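Local coordinates for protein putative glycosidase ph117-related (Bacteroides thetaiotaomicron, PDB 5A7V) that is a GH130-family protein that probably acts on beta-1,4-linked mannosides and binds mannose in its pocket, at residues Y61-Q66 / V127-N132; L171-S176 / G186-K191; K358-Y363 / M372-P377. One frame throughout, in Å; residues are numbered along the deposited sequence. Where two conformers were deposited one is given.

Overall arrangement
The three contacts follow one another along the chain, each closing before the next opens. The fold is consistent with the five-bladed beta-propeller of family GH130. Contact 1 joins the turn after strand 60-62 to the loop 127-132 at the surface. Contact 2 lies at the end of the hairpin 169-176/183-187. The centres of contacts 1 and 2 are about 19 Å apart, and they touch where Phe-128 CZ lies 3.8 Å from Ala-174 CB. Contact 3 pairs strands 358-365 and 369-375 in another sheet. Its centre is about 28 Å from that of contact 2, on the opposite side of the chain's centre. The side chains of Pro-130, about 12 Å from a bound mannose, and of Leu-171 and Tyr-363, about 10 Å, lie back from the sugars.

Contact 1. Residues Y61-Q66 / V127-N132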
# COMPACT_ATOMS: atom_id res chain seq x y z
N TYR A 61 -19.37 15.19 -10.32
CA TYR A 61 -19.31 15.59 -11.73
C TYR A 61 -17.90 15.31 -12.25
O TYR A 61 -16.94 16.00 -11.88
CB TYR A 61 -19.67 17.08 -11.90
CG TYR A 61 -19.82 17.49 -13.34
CD1 TYR A 61 -18.74 17.96 -14.07
CD2 TYR A 61 -21.05 17.42 -13.97
CE1 TYR A 61 -18.87 18.37 -15.38
CE2 TYR A 61 -21.23 17.83 -15.28
CZ TYR A 61 -20.13 18.32 -15.98
OH TYR A 61 -20.34 18.72 -17.28
N CYS A 62 -17.77 14.28 -13.06
CA CYS A 62 -16.47 13.83 -13.53
C CYS A 62 -16.05 14.79 -14.64
O CYS A 62 -16.74 14.94 -15.67
CB CYS A 62 -16.55 12.39 -14.06
SG CYS A 62 -15.03 11.90 -14.91
N PRO A 63 -14.87 15.43 -14.49
CA PRO A 63 -14.45 16.38 -15.52
C PRO A 63 -14.01 15.73 -16.82
O PRO A 63 -13.89 16.43 -17.83
CB PRO A 63 -13.26 17.15 -14.86
CG PRO A 63 -12.73 16.15 -13.88
CD PRO A 63 -13.92 15.39 -13.36
N MET A 64 -13.77 14.41 -16.79
CA MET A 64 -13.55 13.66 -18.03
C MET A 64 -14.80 13.29 -18.77
O MET A 64 -14.88 13.50 -19.99
CB MET A 64 -12.70 12.44 -17.74
CG MET A 64 -11.32 12.85 -17.30
SD MET A 64 -10.47 14.00 -18.43
CE MET A 64 -10.21 13.38 -20.09
N THR A 65 -15.76 12.76 -18.03
CA THR A 65 -17.03 12.25 -18.55
C THR A 65 -18.01 13.41 -18.90
O THR A 65 -18.90 13.24 -19.73
CB THR A 65 -17.75 11.35 -17.47
OG1 THR A 65 -16.86 10.36 -16.92
CG2 THR A 65 -18.82 10.57 -18.09
N GLN A 66 -17.87 14.52 -18.15
CA GLN A 66 -18.83 15.64 -18.19
C GLN A 66 -20.23 15.22 -17.78
O GLN A 66 -21.20 15.61 -18.36
CB GLN A 66 -18.80 16.36 -19.54
CG GLN A 66 -17.40 16.85 -19.93
CD GLN A 66 -17.37 17.47 -21.31
OE1 GLN A 66 -16.90 16.87 -22.28
NE2 GLN A 66 -17.91 18.66 -21.41
N VAL A 127 -11.01 13.58 -4.02
CA VAL A 127 -9.97 14.63 -3.96
C VAL A 127 -8.92 14.46 -5.03
O VAL A 127 -8.11 15.38 -5.25
CB VAL A 127 -9.27 14.73 -2.59
CG1 VAL A 127 -10.28 15.07 -1.51
CG2 VAL A 127 -8.52 13.45 -2.25
N PHE A 128 -8.84 13.30 -5.71
CA PHE A 128 -7.79 13.04 -6.68
C PHE A 128 -8.37 12.11 -7.74
O PHE A 128 -8.99 11.08 -7.40
CB PHE A 128 -6.58 12.41 -5.99
CG PHE A 128 -5.33 12.33 -6.85
CD1 PHE A 128 -4.62 13.51 -7.14
CD2 PHE A 128 -4.82 11.13 -7.31
CE1 PHE A 128 -3.46 13.46 -7.90
CE2 PHE A 128 -3.66 11.06 -8.05
CZ PHE A 128 -2.95 12.24 -8.34
N TYR A 129 -8.21 12.46 -9.02
CA TYR A 129 -8.94 11.79 -10.09
C TYR A 129 -8.37 12.14 -11.44
O TYR A 129 -7.71 13.23 -11.56
CB TYR A 129 -10.44 12.16 -10.01
CG TYR A 129 -10.75 13.63 -9.69
CD1 TYR A 129 -10.72 14.63 -10.66
CD2 TYR A 129 -10.99 14.02 -8.39
CE1 TYR A 129 -10.93 15.97 -10.33
CE2 TYR A 129 -11.24 15.34 -8.04
CZ TYR A 129 -11.22 16.31 -9.02
OH TYR A 129 -11.49 17.63 -8.71
N PRO A 130 -8.67 11.39 -12.47
CA PRO A 130 -8.25 11.75 -13.82
C PRO A 130 -8.97 13.03 -14.29
O PRO A 130 -10.13 13.28 -13.92
CB PRO A 130 -8.60 10.54 -14.67
CG PRO A 130 -9.67 9.84 -13.90
CD PRO A 130 -9.36 10.07 -12.47
N ASP A 131 -8.24 13.88 -14.99
CA ASP A 131 -8.76 15.22 -15.37
C ASP A 131 -8.11 15.66 -16.66
O ASP A 131 -7.28 14.94 -17.25
CB ASP A 131 -8.59 16.18 -14.15
CG ASP A 131 -9.50 17.42 -14.13
OD1 ASP A 131 -10.04 17.86 -15.18
OD2 ASP A 131 -9.67 17.93 -12.97
N ASN A 132 -8.48 16.88 -17.10
CA ASN A 132 -8.03 17.47 -18.35
C ASN A 132 -6.66 18.14 -18.12
O ASN A 132 -6.51 19.36 -18.09
CB ASN A 132 -9.07 18.49 -18.83
CG ASN A 132 -10.45 17.88 -18.97
OD1 ASN A 132 -11.40 18.11 -18.13
ND2 ASN A 132 -10.58 17.14 -19.98
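Pro-63 and Met-64 lie against residues 129-132 in a surface contact between the turn after strand 60-62 and a loop. Residues 61-66 turn from strand 60-62 toward strand 67-69. Residues 127-132 belong to the loop between strand 121-122 and helix 136-139. No clear hydrogen bond crosses between them, and most of the contact is van der Waals.

The Pro-63 ring points at the other segment. Pro-63 CG is 4.0 Å from Tyr-129 CE1, at an oblique approach to the ring. The Asp-131 carboxylate crosses the proline at about a right angle, with OD1 3.3 Å from Pro-63 CB. The same OD1 accepts a bond from Asn-132 N at 2.7 Å. The donor meets the anti side of the carboxylate, 20° out of its plane. This local bond helps fix the rotation of the acid beside the proline.

Met-64 is bent at both chi2 (-53°) and chi3 (-60°). The bends curl the thioether against the neighbouring backbone. Met-64 CG is 3.6 Å from Pro-130 O, and Met-64 SD is 3.4 Å from Asp-131 C.

The turn 61-66 is braced from within. Gln-66 N bonds to Cys-62 O at 2.8 Å, and Thr-65 N bonds to Cys-62 SG at 3.3 Å. Trp-140 touches both Met-64 and Pro-130, while Phe-60 meets the Tyr-129 ring. The connection containing 127-132 and helix 136-139 leads from the sheet ending in strand 121-122 to the sheet beginning with strand 143-151. Such a connection between successive sheets is characteristic of a beta-propeller, here consistent with the five-bladed form of family GH130.

Contact 2. Residues L171-S176 / G186-K191; sequences LAIATS and GPAFAK
Leu-171, Ile-173 and Ala-188 form an apolar cluster where two antiparallel strands part. Leu-171 has CG opposite its backbone N (chi1 -176°), which carries CD2 toward the Phe-189 ring. Leu-171 CD2 stops 4.0 Å from Phe-189 CZ, and the two side chains cross at a slant. Ile-173 keeps CG1 beside its own N (chi1 -49°). That branch meets the Ala-188 methyl, with Ile-173 CG1 to Ala-188 CB at 4.1 Å. Ala-188 CB also lies over one face of the Phe-189 ring, offset toward the rim. Further out, Met-227 and Trp-229 of strand 225-229 touch both Leu-171 and Phe-189.

The backbone pairing is partial. Ala-188 N donates to Leu-171 O at 2.8 Å, and Ile-173 N makes a longer bond to Gly-186 O, at 3.2 Å. A water takes the next step, accepting from Gly-186 N and donating to Ile-173 O. Beyond Gly-186, Pro-187 to Ala-190 make a type I turn.

A second water accepts from Phe-189 N and donates to Leu-171 O, at 2.8 Å from that oxygen. Leu-171 O thus accepts from both an amide and a water. Together the two waters serve four backbone polar atoms where direct pairing runs out.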
# COMPACT_ATOMS: atom_id res chain seq x y z
N LEU A 171 3.79 3.64 -12.21
CA LEU A 171 4.03 4.25 -10.90
C LEU A 171 4.32 5.75 -11.07
O LEU A 171 5.26 6.10 -11.80
CB LEU A 171 5.23 3.58 -10.23
CG LEU A 171 5.56 4.02 -8.81
CD1 LEU A 171 4.42 3.87 -7.85
CD2 LEU A 171 6.81 3.30 -8.29
N ALA A 172 3.50 6.56 -10.43
CA ALA A 172 3.57 8.03 -10.58
C ALA A 172 3.58 8.71 -9.24
O ALA A 172 3.32 8.13 -8.21
CB ALA A 172 2.43 8.53 -11.44
N ILE A 173 3.90 10.03 -9.27
CA ILE A 173 4.07 10.84 -8.05
C ILE A 173 3.16 12.07 -8.12
O ILE A 173 3.06 12.72 -9.19
CB ILE A 173 5.54 11.31 -7.86
CG1 ILE A 173 6.57 10.19 -8.00
CG2 ILE A 173 5.68 12.04 -6.54
CD1 ILE A 173 6.48 9.10 -6.93
N ALA A 174 2.54 12.36 -7.00
CA ALA A 174 1.83 13.66 -6.84
C ALA A 174 2.21 14.22 -5.48
O ALA A 174 2.56 13.50 -4.55
CB ALA A 174 0.31 13.47 -6.93
N THR A 175 2.18 15.57 -5.38
CA THR A 175 2.53 16.23 -4.14
C THR A 175 1.50 17.26 -3.72
O THR A 175 0.74 17.78 -4.56
CB THR A 175 3.92 16.91 -4.20
OG1 THR A 175 3.90 17.96 -5.16
CG2 THR A 175 5.03 15.91 -4.57
N SER A 176 1.46 17.52 -2.43
CA SER A 176 0.47 18.46 -1.84
C SER A 176 0.94 18.91 -0.47
O SER A 176 1.63 18.16 0.22
CB SER A 176 -0.91 17.77 -1.71
OG SER A 176 -1.87 18.59 -1.06
N GLY A 186 3.76 13.09 -12.87
CA GLY A 186 3.92 12.03 -13.87
C GLY A 186 4.69 10.80 -13.36
O GLY A 186 5.01 10.69 -12.17
N PRO A 187 4.95 9.87 -14.28
CA PRO A 187 5.66 8.63 -13.92
C PRO A 187 6.95 8.87 -13.15
O PRO A 187 7.79 9.72 -13.54
CB PRO A 187 5.88 7.96 -15.28
CG PRO A 187 4.74 8.46 -16.14
CD PRO A 187 4.55 9.90 -15.71
N ALA A 188 7.14 8.12 -12.09
CA ALA A 188 8.35 8.19 -11.27
C ALA A 188 9.60 7.94 -12.08
O ALA A 188 10.65 8.54 -11.77
CB ALA A 188 8.26 7.16 -10.16
N PHE A 189 9.51 7.09 -13.10
CA PHE A 189 10.68 6.67 -13.87
C PHE A 189 10.68 7.25 -15.29
O PHE A 189 11.34 6.74 -16.20
CB PHE A 189 10.78 5.15 -13.90
CG PHE A 189 10.69 4.52 -12.55
CD1 PHE A 189 11.42 4.99 -11.48
CD2 PHE A 189 9.82 3.44 -12.33
CE1 PHE A 189 11.30 4.42 -10.21
CE2 PHE A 189 9.73 2.87 -11.08
CZ PHE A 189 10.47 3.33 -10.02
N ALA A 190 9.96 8.37 -15.48
CA ALA A 190 9.94 9.00 -16.81
C ALA A 190 11.31 9.45 -17.33
O ALA A 190 11.62 9.30 -18.50
CB ALA A 190 9.01 10.21 -16.81
N LYS A 191 12.09 10.04 -16.44
CA LYS A 191 13.30 10.78 -16.88
C LYS A 191 14.58 9.93 -16.87
O LYS A 191 15.47 10.14 -17.72
CB LYS A 191 13.49 11.96 -15.92
CG LYS A 191 14.60 12.95 -16.21
CD LYS A 191 14.51 14.18 -15.29
CE LYS A 191 15.31 14.04 -14.00
NZ LYS A 191 16.00 15.33 -13.70
O HOH W 1 7.25 5.28 -13.65
O HOH W 2 1.52 12.12 -11.43

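Contact 3. Residues K358-Y363 / M372-P377; sequences KWYLYY and MAIYNP
Tyr-360, Tyr-362, Met-372 and Ile-374 fill the tight face of an antiparallel beta-hairpin. Its strands, 358-365 and 369-375, lie in a three-stranded sheet of the probable five-bladed propeller. Trp-359 pairs with Tyr-375 and Leu-361 with Ala-373, each through two backbone hydrogen bonds. The Leu-361 N to Ala-373 O bond is 2.8 Å long and nearly straight at 173°.

Met-372 is folded at all three torsions, with chi1 at 68°. Met-372 CB reaches Tyr-362 CE1 at 3.5 Å, while Met-372 CE turns back to Tyr-360 CD2 at 3.7 Å. Ile-374 runs beside Tyr-360 and makes an off-centre CH-pi contact through CG1. Strands 75-84 and 87-95 pack on Tyr-362, whose OH bonds to Gly-117 O.

On the other face, Trp-359 and Tyr-375 have nearly parallel planes, 7° apart. They meet rim to rim, with CD1 of Trp-359 3.7 Å from CD2 of Tyr-375, and neither ring lies over the other.

The Lys-358 end is the more solvent-exposed side, where Lys-358 and Asn-376 are partly exposed and Pro-377 is exposed. Lys-358 NZ bonds to Lys-356 O, and Asn-376 OD1 bonds to Lys-378 N. Pro-377 touches both Lys-358 CA, through CD at 4.1 Å, and Trp-359 CD1, through CG. The lysine chain slants across the amide of Asn-376, bringing Lys-358 CE to 3.6 Å from Asn-376 ND2.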
# COMPACT_ATOMS: atom_id res chain seq x y z
N LYS A 358 0.68 4.46 19.00
CA LYS A 358 0.37 3.14 18.44
C LYS A 358 0.49 3.20 16.93
O LYS A 358 0.48 4.27 16.30
CB LYS A 358 -1.06 2.71 18.85
CG LYS A 358 -1.25 2.63 20.36
CD LYS A 358 -2.65 2.29 20.80
CE LYS A 358 -2.88 2.77 22.20
NZ LYS A 358 -3.05 4.28 22.26
N TRP A 359 0.57 2.03 16.29
CA TRP A 359 0.62 1.93 14.87
C TRP A 359 -0.72 1.48 14.30
O TRP A 359 -1.17 0.33 14.55
CB TRP A 359 1.70 0.96 14.42
CG TRP A 359 3.12 1.51 14.57
CD1 TRP A 359 4.05 1.20 15.54
CD2 TRP A 359 3.76 2.44 13.68
NE1 TRP A 359 5.22 1.88 15.28
CE2 TRP A 359 5.08 2.63 14.13
CE3 TRP A 359 3.36 3.07 12.49
CZ2 TRP A 359 5.99 3.43 13.44
CZ3 TRP A 359 4.25 3.89 11.83
CH2 TRP A 359 5.56 4.07 12.31
N TYR A 360 -1.36 2.34 13.51
CA TYR A 360 -2.63 2.08 12.85
C TYR A 360 -2.37 1.66 11.42
O TYR A 360 -1.75 2.39 10.66
CB TYR A 360 -3.52 3.33 12.88
CG TYR A 360 -4.02 3.70 14.26
CD1 TYR A 360 -3.19 4.27 15.22
CD2 TYR A 360 -5.35 3.54 14.61
CE1 TYR A 360 -3.67 4.57 16.49
CE2 TYR A 360 -5.82 3.89 15.86
CZ TYR A 360 -4.98 4.40 16.81
OH TYR A 360 -5.46 4.74 18.08
N LEU A 361 -2.80 0.44 11.06
CA LEU A 361 -2.61 -0.16 9.73
C LEU A 361 -3.90 -0.10 8.96
O LEU A 361 -4.95 -0.49 9.51
CB LEU A 361 -2.19 -1.62 9.95
CG LEU A 361 -1.87 -2.44 8.70
CD1 LEU A 361 -0.64 -1.96 7.98
CD2 LEU A 361 -1.72 -3.88 9.11
N TYR A 362 -3.83 0.33 7.70
CA TYR A 362 -4.99 0.44 6.81
C TYR A 362 -4.75 -0.41 5.58
O TYR A 362 -3.64 -0.39 5.01
CB TYR A 362 -5.27 1.92 6.43
CG TYR A 362 -5.72 2.69 7.66
CD1 TYR A 362 -7.04 2.71 8.03
CD2 TYR A 362 -4.81 3.39 8.46
CE1 TYR A 362 -7.47 3.33 9.19
CE2 TYR A 362 -5.23 3.98 9.64
CZ TYR A 362 -6.56 3.95 10.01
OH TYR A 362 -6.94 4.51 11.21
N TYR A 363 -5.76 -1.19 5.20
CA TYR A 363 -5.59 -2.19 4.17
C TYR A 363 -6.86 -2.36 3.33
O TYR A 363 -7.99 -2.13 3.81
CB TYR A 363 -5.12 -3.53 4.76
CG TYR A 363 -6.00 -4.07 5.84
CD1 TYR A 363 -5.87 -3.71 7.16
CD2 TYR A 363 -7.02 -5.01 5.53
CE1 TYR A 363 -6.72 -4.24 8.15
CE2 TYR A 363 -7.83 -5.53 6.50
CZ TYR A 363 -7.67 -5.19 7.81
OH TYR A 363 -8.46 -5.72 8.81
N MET A 372 -8.98 -1.79 9.06
CA MET A 372 -7.90 -1.30 9.89
C MET A 372 -7.56 -2.28 11.01
O MET A 372 -8.40 -3.12 11.41
CB MET A 372 -8.19 0.12 10.36
CG MET A 372 -9.30 0.28 11.29
SD MET A 372 -8.95 -0.13 13.01
CE MET A 372 -7.51 0.76 13.36
N ALA A 373 -6.35 -2.13 11.55
CA ALA A 373 -5.93 -2.90 12.73
C ALA A 373 -4.83 -2.11 13.47
O ALA A 373 -4.19 -1.23 12.85
CB ALA A 373 -5.43 -4.29 12.31
N ILE A 374 -4.65 -2.38 14.76
CA ILE A 374 -3.74 -1.58 15.61
C ILE A 374 -2.67 -2.47 16.23
O ILE A 374 -2.99 -3.49 16.87
CB ILE A 374 -4.51 -0.85 16.74
CG1 ILE A 374 -5.65 -0.01 16.20
CG2 ILE A 374 -3.53 0.01 17.56
CD1 ILE A 374 -6.55 0.59 17.27
N TYR A 375 -1.41 -2.07 16.08
CA TYR A 375 -0.28 -2.64 16.81
C TYR A 375 0.06 -1.64 17.92
O TYR A 375 0.47 -0.49 17.64
CB TYR A 375 0.92 -2.88 15.89
CG TYR A 375 2.25 -3.05 16.58
CD1 TYR A 375 2.41 -3.90 17.66
CD2 TYR A 375 3.38 -2.34 16.13
CE1 TYR A 375 3.65 -4.05 18.27
CE2 TYR A 375 4.60 -2.49 16.73
CZ TYR A 375 4.75 -3.30 17.81
OH TYR A 375 5.99 -3.45 18.35
N ASN A 376 -0.10 -2.04 19.17
CA ASN A 376 0.24 -1.22 20.31
C ASN A 376 1.56 -1.74 20.90
O ASN A 376 1.57 -2.77 21.57
CB ASN A 376 -0.86 -1.27 21.38
CG ASN A 376 -0.55 -0.39 22.57
OD1 ASN A 376 0.55 0.18 22.66
ND2 ASN A 376 -1.50 -0.27 23.48
N PRO A 377 2.68 -1.03 20.68
CA PRO A 377 3.96 -1.53 21.24
C PRO A 377 3.94 -1.77 22.77
O PRO A 377 4.67 -2.60 23.26
CB PRO A 377 4.95 -0.42 20.84
CG PRO A 377 4.35 0.23 19.64
CD PRO A 377 2.86 0.21 19.88